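Local coordinates for protein transcriptional regulator (Rhodococcus sp., PDB 2O0Y) that probably binds DNA and regulates transcription as a member of the IclR family, at residues 117-129 with 140-154. Numbering follows the deposited sequence.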
ATOM      1  N   TYR B 117      -3.266  15.703  -8.659  1.00 27.15           N
ATOM      2  CA  TYR B 117      -4.147  14.786  -7.931  1.00 27.93           C
ATOM      3  C   TYR B 117      -4.027  13.391  -8.451  1.00 27.88           C
ATOM      4  O   TYR B 117      -3.809  13.225  -9.642  1.00 26.87           O
ATOM      5  CB  TYR B 117      -5.572  15.157  -8.259  1.00 28.41           C
ATOM      6  CG  TYR B 117      -6.213  16.285  -7.546  1.00 28.26           C
ATOM      7  CD1 TYR B 117      -6.843  16.060  -6.323  1.00 29.97           C
ATOM      8  CD2 TYR B 117      -6.279  17.578  -8.119  1.00 28.22           C
ATOM      9  CE1 TYR B 117      -7.502  17.100  -5.663  1.00 32.36           C
ATOM     10  CE2 TYR B 117      -6.959  18.606  -7.476  1.00 28.83           C
ATOM     11  CZ  TYR B 117      -7.581  18.344  -6.258  1.00 33.57           C
ATOM     12  OH  TYR B 117      -8.276  19.305  -5.569  1.00 35.74           O
ATOM     13  N   ILE B 118      -4.198  12.388  -7.571  1.00 27.69           N
ATOM     14  CA  ILE B 118      -4.452  11.029  -8.008  1.00 27.07           C
ATOM     15  C   ILE B 118      -5.762  10.517  -7.407  1.00 28.36           C
ATOM     16  O   ILE B 118      -6.343  11.164  -6.525  1.00 28.52           O
ATOM     17  CB  ILE B 118      -3.262  10.110  -7.550  1.00 28.00           C
ATOM     18  CG1 ILE B 118      -3.088  10.214  -6.030  1.00 27.46           C
ATOM     19  CG2 ILE B 118      -1.974  10.512  -8.280  1.00 25.62           C
ATOM     20  CD1 ILE B 118      -2.216   9.101  -5.368  1.00 30.85           C
ATOM     21  N   ARG B 119      -6.198   9.318  -7.823  1.00 28.56           N
ATOM     22  CA  ARG B 119      -7.346   8.687  -7.254  1.00 29.04           C
ATOM     23  C   ARG B 119      -6.822   7.656  -6.270  1.00 30.03           C
ATOM     24  O   ARG B 119      -5.812   6.958  -6.538  1.00 29.25           O
ATOM     25  CB  ARG B 119      -8.169   7.971  -8.329  1.00 29.99           C
ATOM     26  CG  ARG B 119      -9.407   7.262  -7.828  1.00 28.80           C
ATOM     27  CD  ARG B 119     -10.164   6.559  -8.974  1.00 29.45           C
ATOM     28  NE  ARG B 119      -9.481   5.383  -9.536  1.00 29.72           N
ATOM     29  CZ  ARG B 119      -9.405   4.184  -8.954  1.00 32.30           C
ATOM     30  NH1 ARG B 119      -9.895   3.960  -7.735  1.00 29.09           N
ATOM     31  NH2 ARG B 119      -8.802   3.191  -9.593  1.00 29.14           N
ATOM     32  N   GLN B 120      -7.501   7.594  -5.129  1.00 29.63           N
ATOM     33  CA  GLN B 120      -7.267   6.592  -4.142  1.00 31.42           C
ATOM     34  C   GLN B 120      -8.640   6.120  -3.731  1.00 31.51           C
ATOM     35  O   GLN B 120      -9.388   6.848  -3.106  1.00 32.15           O
ATOM     36  CB  GLN B 120      -6.475   7.179  -2.985  1.00 32.94           C
ATOM     37  CG  GLN B 120      -4.983   7.368  -3.329  1.00 37.18           C
ATOM     38  CD  GLN B 120      -4.064   7.361  -2.107  1.00 45.76           C
ATOM     39  OE1 GLN B 120      -4.388   7.939  -1.046  1.00 45.26           O
ATOM     40  NE2 GLN B 120      -2.898   6.701  -2.252  1.00 45.84           N
ATOM     41  N   GLY B 121      -8.987   4.906  -4.130  1.00 31.17           N
ATOM     42  CA  GLY B 121     -10.354   4.381  -3.916  1.00 30.97           C
ATOM     43  C   GLY B 121     -11.325   5.265  -4.674  1.00 30.06           C
ATOM     44  O   GLY B 121     -11.101   5.548  -5.851  1.00 29.91           O
ATOM     45  N   LEU B 122     -12.388   5.711  -4.004  1.00 29.25           N
ATOM     46  CA  LEU B 122     -13.375   6.607  -4.616  1.00 29.62           C
ATOM     47  C   LEU B 122     -13.122   8.081  -4.265  1.00 29.41           C
ATOM     48  O   LEU B 122     -14.060   8.875  -4.196  1.00 29.00           O
ATOM     49  CB  LEU B 122     -14.803   6.234  -4.201  1.00 29.71           C
ATOM     50  CG  LEU B 122     -15.334   4.809  -4.448  1.00 32.40           C
ATOM     51  CD1 LEU B 122     -16.707   4.611  -3.790  1.00 32.57           C
ATOM     52  CD2 LEU B 122     -15.410   4.474  -5.938  1.00 34.27           C
ATOM     53  N   SER B 123     -11.852   8.444  -4.065  1.00 29.33           N
ATOM     54  CA  SER B 123     -11.491   9.776  -3.624  1.00 29.44           C
ATOM     55  C   SER B 123     -10.394  10.329  -4.514  1.00 29.93           C
ATOM     56  O   SER B 123      -9.708   9.561  -5.209  1.00 29.70           O
ATOM     57  CB  SER B 123     -10.945   9.695  -2.201  1.00 30.41           C
ATOM     58  OG  SER B 123     -11.915   9.154  -1.323  1.00 31.58           O
ATOM     59  N   ARG B 124     -10.222  11.657  -4.484  1.00 30.37           N
ATOM     60  CA  ARG B 124      -9.091  12.330  -5.099  1.00 30.74           C
ATOM     61  C   ARG B 124      -8.243  12.901  -3.974  1.00 30.57           C
ATOM     62  O   ARG B 124      -8.775  13.298  -2.917  1.00 30.26           O
ATOM     63  CB  ARG B 124      -9.542  13.448  -6.030  1.00 32.17           C
ATOM     64  CG  ARG B 124     -10.131  14.674  -5.315  1.00 33.12           C
ATOM     65  CD  ARG B 124     -10.365  15.866  -6.301  1.00 36.14           C
ATOM     66  NE  ARG B 124     -11.683  16.331  -5.969  1.00 48.36           N
ATOM     67  CZ  ARG B 124     -12.001  17.392  -5.243  1.00 47.72           C
ATOM     68  NH1 ARG B 124     -11.102  18.262  -4.818  1.00 47.64           N
ATOM     69  NH2 ARG B 124     -13.269  17.586  -5.002  1.00 47.31           N
ATOM     70  N   VAL B 125      -6.931  12.901  -4.199  1.00 28.62           N
ATOM     71  CA  VAL B 125      -5.942  13.271  -3.198  1.00 27.94           C
ATOM     72  C   VAL B 125      -4.913  14.098  -3.897  1.00 27.72           C
ATOM     73  O   VAL B 125      -4.395  13.708  -4.949  1.00 27.16           O
ATOM     74  CB  VAL B 125      -5.238  12.027  -2.620  1.00 27.10           C
ATOM     75  CG1 VAL B 125      -4.359  12.408  -1.412  1.00 28.02           C
ATOM     76  CG2 VAL B 125      -6.279  11.020  -2.200  1.00 29.47           C
ATOM     77  N   VAL B 126      -4.606  15.248  -3.317  1.00 28.07           N
ATOM     78  CA  VAL B 126      -3.499  16.080  -3.816  1.00 26.59           C
ATOM     79  C   VAL B 126      -2.225  15.505  -3.273  1.00 27.01           C
ATOM     80  O   VAL B 126      -2.061  15.301  -2.049  1.00 26.18           O
ATOM     81  CB  VAL B 126      -3.653  17.584  -3.401  1.00 28.08           C
ATOM     82  CG1 VAL B 126      -2.499  18.376  -3.831  1.00 25.82           C
ATOM     83  CG2 VAL B 126      -4.923  18.166  -4.021  1.00 29.51           C
ATOM     84  N   VAL B 127      -1.334  15.142  -4.187  1.00 26.26           N
ATOM     85  CA  VAL B 127      -0.082  14.526  -3.756  1.00 25.39           C
ATOM     86  C   VAL B 127       1.140  15.390  -4.040  1.00 25.67           C
ATOM     87  O   VAL B 127       2.254  15.099  -3.595  1.00 25.69           O
ATOM     88  CB  VAL B 127       0.077  13.134  -4.383  1.00 27.08           C
ATOM     89  CG1 VAL B 127      -1.015  12.158  -3.792  1.00 24.31           C
ATOM     90  CG2 VAL B 127       0.096  13.207  -5.937  1.00 25.26           C
ATOM     91  N   ALA B 128       0.947  16.435  -4.840  1.00 25.81           N
ATOM     92  CA  ALA B 128       1.917  17.523  -4.907  1.00 26.14           C
ATOM     93  C   ALA B 128       1.221  18.811  -5.295  1.00 25.82           C
ATOM     94  O   ALA B 128       0.172  18.760  -5.938  1.00 24.95           O
ATOM     95  CB  ALA B 128       3.056  17.197  -5.954  1.00 27.81           C
ATOM     96  N   GLN B 129       1.784  19.963  -4.881  1.00 26.93           N
ATOM     97  CA  GLN B 129       1.072  21.246  -5.015  1.00 27.95           C
ATOM     98  C   GLN B 129       2.040  22.404  -5.158  1.00 28.88           C
ATOM     99  O   GLN B 129       3.059  22.418  -4.466  1.00 29.30           O
ATOM    100  CB  GLN B 129       0.258  21.456  -3.731  1.00 27.91           C
ATOM    101  CG  GLN B 129      -0.646  22.699  -3.701  1.00 29.69           C
ATOM    102  CD  GLN B 129      -1.523  22.721  -2.454  1.00 34.47           C
ATOM    103  OE1 GLN B 129      -1.024  22.970  -1.355  1.00 31.76           O
ATOM    104  NE2 GLN B 129      -2.840  22.409  -2.615  1.00 28.49           N
ATOM    105  N   ILE B 140      -6.239  23.757  -0.925  1.00 34.40           N
ATOM    106  CA  ILE B 140      -6.570  22.346  -0.574  1.00 35.70           C
ATOM    107  C   ILE B 140      -5.413  21.592   0.098  1.00 34.79           C
ATOM    108  O   ILE B 140      -4.309  21.549  -0.454  1.00 36.12           O
ATOM    109  CB  ILE B 140      -6.994  21.549  -1.837  1.00 35.55           C
ATOM    110  CG1 ILE B 140      -8.300  22.065  -2.383  1.00 38.60           C
ATOM    111  CG2 ILE B 140      -7.329  20.103  -1.502  1.00 36.97           C
ATOM    112  CD1 ILE B 140      -9.443  21.114  -1.976  1.00 42.35           C
ATOM    113  N   PRO B 141      -5.653  20.972   1.270  1.00 34.89           N
ATOM    114  CA  PRO B 141      -4.571  20.234   1.910  1.00 34.15           C
ATOM    115  C   PRO B 141      -4.091  18.978   1.185  1.00 33.54           C
ATOM    116  O   PRO B 141      -4.897  18.265   0.561  1.00 33.80           O
ATOM    117  CB  PRO B 141      -5.157  19.849   3.270  1.00 34.00           C
ATOM    118  CG  PRO B 141      -6.588  19.920   3.114  1.00 35.57           C
ATOM    119  CD  PRO B 141      -6.880  20.965   2.089  1.00 34.56           C
ATOM    120  N   LEU B 142      -2.787  18.723   1.277  1.00 32.50           N
ATOM    121  CA  LEU B 142      -2.162  17.546   0.678  1.00 33.20           C
ATOM    122  C   LEU B 142      -2.531  16.265   1.410  1.00 32.86           C
ATOM    123  O   LEU B 142      -2.625  16.262   2.642  1.00 32.77           O
ATOM    124  CB  LEU B 142      -0.630  17.692   0.623  1.00 33.65           C
ATOM    125  CG  LEU B 142      -0.211  18.583  -0.553  1.00 34.49           C
ATOM    126  CD1 LEU B 142       0.023  19.983  -0.102  1.00 42.53           C
ATOM    127  CD2 LEU B 142       1.015  18.023  -1.190  1.00 33.84           C
ATOM    128  N   GLY B 143      -2.770  15.187   0.663  1.00 31.92           N
ATOM    129  CA  GLY B 143      -2.988  13.886   1.289  1.00 32.45           C
ATOM    130  C   GLY B 143      -4.309  13.723   2.020  1.00 32.39           C
ATOM    131  O   GLY B 143      -4.501  12.743   2.750  1.00 34.52           O
ATOM    132  N   VAL B 144      -5.236  14.654   1.832  1.00 32.44           N
ATOM    133  CA  VAL B 144      -6.579  14.533   2.431  1.00 31.21           C
ATOM    134  C   VAL B 144      -7.545  14.075   1.319  1.00 31.25           C
ATOM    135  O   VAL B 144      -7.593  14.718   0.281  1.00 31.15           O
ATOM    136  CB  VAL B 144      -6.997  15.896   3.065  1.00 31.02           C
ATOM    137  CG1 VAL B 144      -8.479  15.934   3.356  1.00 31.15           C
ATOM    138  CG2 VAL B 144      -6.190  16.169   4.335  1.00 29.49           C
ATOM    139  N   PRO B 145      -8.270  12.939   1.503  1.00 31.20           N
ATOM    140  CA  PRO B 145      -9.168  12.500   0.436  1.00 32.19           C
ATOM    141  C   PRO B 145     -10.400  13.398   0.310  1.00 32.69           C
ATOM    142  O   PRO B 145     -11.042  13.711   1.319  1.00 31.57           O
ATOM    143  CB  PRO B 145      -9.612  11.085   0.869  1.00 31.83           C
ATOM    144  CG  PRO B 145      -9.377  11.023   2.319  1.00 33.67           C
ATOM    145  CD  PRO B 145      -8.278  12.009   2.653  1.00 32.37           C
ATOM    146  N   TYR B 146     -10.696  13.796  -0.922  1.00 32.75           N
ATOM    147  CA  TYR B 146     -11.897  14.549  -1.260  1.00 33.52           C
ATOM    148  C   TYR B 146     -12.687  13.749  -2.296  1.00 33.72           C
ATOM    149  O   TYR B 146     -12.157  12.826  -2.925  1.00 32.09           O
ATOM    150  CB  TYR B 146     -11.576  15.948  -1.816  1.00 34.15           C
ATOM    151  CG  TYR B 146     -11.153  16.968  -0.777  1.00 35.64           C
ATOM    152  CD1 TYR B 146     -12.081  17.842  -0.199  1.00 38.20           C
ATOM    153  CD2 TYR B 146      -9.844  17.031  -0.346  1.00 36.12           C
ATOM    154  CE1 TYR B 146     -11.689  18.764   0.768  1.00 37.75           C
ATOM    155  CE2 TYR B 146      -9.454  17.918   0.619  1.00 36.41           C
ATOM    156  CZ  TYR B 146     -10.369  18.791   1.165  1.00 37.83           C
ATOM    157  OH  TYR B 146      -9.946  19.676   2.119  1.00 37.33           O
ATOM    158  N   PRO B 147     -13.979  14.087  -2.462  1.00 33.88           N
ATOM    159  CA  PRO B 147     -14.840  13.270  -3.319  1.00 33.43           C
ATOM    160  C   PRO B 147     -14.436  13.350  -4.783  1.00 32.77           C
ATOM    161  O   PRO B 147     -13.683  14.259  -5.169  1.00 31.71           O
ATOM    162  CB  PRO B 147     -16.237  13.882  -3.102  1.00 33.38           C
ATOM    163  CG  PRO B 147     -15.975  15.272  -2.632  1.00 34.77           C
ATOM    164  CD  PRO B 147     -14.718  15.185  -1.810  1.00 34.15           C
ATOM    165  N   LEU B 148     -14.906  12.393  -5.582  1.00 30.48           N
ATOM    166  CA  LEU B 148     -14.619  12.426  -7.035  1.00 30.33           C
ATOM    167  C   LEU B 148     -15.815  12.989  -7.814  1.00 29.60           C
ATOM    168  O   LEU B 148     -15.726  13.154  -9.019  1.00 29.77           O
ATOM    169  CB  LEU B 148     -14.337  11.010  -7.576  1.00 29.20           C
ATOM    170  CG  LEU B 148     -13.005  10.304  -7.315  1.00 28.99           C
ATOM    171  CD1 LEU B 148     -13.097   8.878  -7.844  1.00 25.82           C
ATOM    172  CD2 LEU B 148     -11.873  11.086  -7.980  1.00 28.58           C
ATOM    173  N   TRP B 149     -16.909  13.278  -7.109  1.00 29.53           N
ATOM    174  CA  TRP B 149     -18.194  13.660  -7.761  1.00 30.06           C
ATOM    175  C   TRP B 149     -18.330  15.156  -8.014  1.00 30.60           C
ATOM    176  O   TRP B 149     -19.180  15.556  -8.796  1.00 30.21           O
ATOM    177  CB  TRP B 149     -19.429  13.098  -7.025  1.00 30.06           C
ATOM    178  CG  TRP B 149     -19.447  13.370  -5.553  1.00 30.89           C
ATOM    179  CD1 TRP B 149     -19.064  12.510  -4.538  1.00 31.64           C
ATOM    180  CD2 TRP B 149     -19.888  14.570  -4.910  1.00 31.92           C
ATOM    181  NE1 TRP B 149     -19.228  13.120  -3.311  1.00 30.68           N
ATOM    182  CE2 TRP B 149     -19.732  14.382  -3.511  1.00 32.74           C
ATOM    183  CE3 TRP B 149     -20.386  15.796  -5.380  1.00 32.29           C
ATOM    184  CZ2 TRP B 149     -20.043  15.389  -2.578  1.00 35.36           C
ATOM    185  CZ3 TRP B 149     -20.696  16.788  -4.458  1.00 33.23           C
ATOM    186  CH2 TRP B 149     -20.514  16.583  -3.071  1.00 33.31           C
ATOM    187  N   ALA B 150     -17.464  15.967  -7.394  1.00 29.98           N
ATOM    188  CA  ALA B 150     -17.453  17.413  -7.602  1.00 30.58           C
ATOM    189  C   ALA B 150     -16.075  17.905  -8.084  1.00 29.31           C
ATOM    190  O   ALA B 150     -15.061  17.520  -7.515  1.00 30.25           O
ATOM    191  CB  ALA B 150     -17.821  18.148  -6.285  1.00 29.97           C
ATOM    192  N   GLY B 151     -16.058  18.742  -9.113  1.00 29.12           N
ATOM    193  CA  GLY B 151     -14.843  19.447  -9.569  1.00 29.08           C
ATOM    194  C   GLY B 151     -14.179  18.788 -10.781  1.00 29.82           C
ATOM    195  O   GLY B 151     -14.528  17.662 -11.176  1.00 28.93           O
ATOM    196  N   ALA B 152     -13.223  19.506 -11.376  1.00 28.83           N
ATOM    197  CA  ALA B 152     -12.600  19.134 -12.642  1.00 27.84           C
ATOM    198  C   ALA B 152     -11.688  17.922 -12.501  1.00 28.18           C
ATOM    199  O   ALA B 152     -11.739  17.038 -13.335  1.00 28.74           O
ATOM    200  CB  ALA B 152     -11.784  20.305 -13.195  1.00 26.86           C
ATOM    201  N   ALA B 153     -10.841  17.902 -11.473  1.00 27.99           N
ATOM    202  CA  ALA B 153      -9.894  16.807 -11.263  1.00 27.14           C
ATOM    203  C   ALA B 153     -10.634  15.479 -11.157  1.00 28.10           C
ATOM    204  O   ALA B 153     -10.217  14.495 -11.771  1.00 28.45           O
ATOM    205  CB  ALA B 153      -9.066  17.042 -10.028  1.00 27.33           C
ATOM    206  N   GLY B 154     -11.727  15.432 -10.385  1.00 27.47           N
ATOM    207  CA  GLY B 154     -12.457  14.174 -10.207  1.00 25.84           C
ATOM    208  C   GLY B 154     -12.892  13.552 -11.535  1.00 27.50           C
ATOM    209  O   GLY B 154     -12.754  12.350 -11.751  1.00 26.87           O
TER
HETATM  210  O   HOH W   1     -16.120  10.101  -4.656  1.00 34.81           O
HETATM  211  O   HOH W   2      -5.873  16.302  -0.944  1.00 26.06           O
HETATM  212  O   HOH W   3      -2.113  23.079   1.043  1.00 41.05           O
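The backbone carbonyl of Ile-140 is gripped from two directions. Gln-129 NE2 donates to Ile-140 O at 2.8 Å, in the carbonyl plane and on a lone pair, and a water donates to the same oxygen. That water also donates to Gln-129 OE1. Gln-129 reaches this carbonyl with CG anti to the backbone N (chi1 -176°) and the chain extended beyond it; NE2 also hydrogen-bonds to Asn-115 OD1, on the neighbouring strand 113-120. Leu-142 lays CD1 against OE1 and CB of Gln-129, and its CG meets Val-126 CG1 at 4.0 Å. Gly-143 N bonds to Val-126 O. A second water accepts from Val-126 N and donates to the carbonyls of Pro-141 and Val-144.

Toward the 120-123 turn, Arg-124 and Tyr-146 form an antiparallel hydrogen-bonded pair. Arg-124 N donates to Tyr-146 O at 2.7 Å, and Tyr-146 N donates to Arg-124 O at 2.8 Å. The Arg-124 guanidinium lies with one face over Tyr-146 CB. Its NE makes a weak bond to Pro-147 O (3.0 Å), and NH1 donates to Tyr-117 OH. A leucine in place of Arg-124 would probably leave Tyr-117 OH and Pro-147 O without these donors. Ala-153 CB sits over one face of the Tyr-117 ring, 3.8 Å from its centroid, a CH-pi contact; Val-126 CG2 lies over the opposite face, toward the rim. The short, weakly bonded strand 146-147 lies antiparallel to strand 123-130, at the edge of this chain's six-stranded sheet in the GAF-like IclR C-terminal domain.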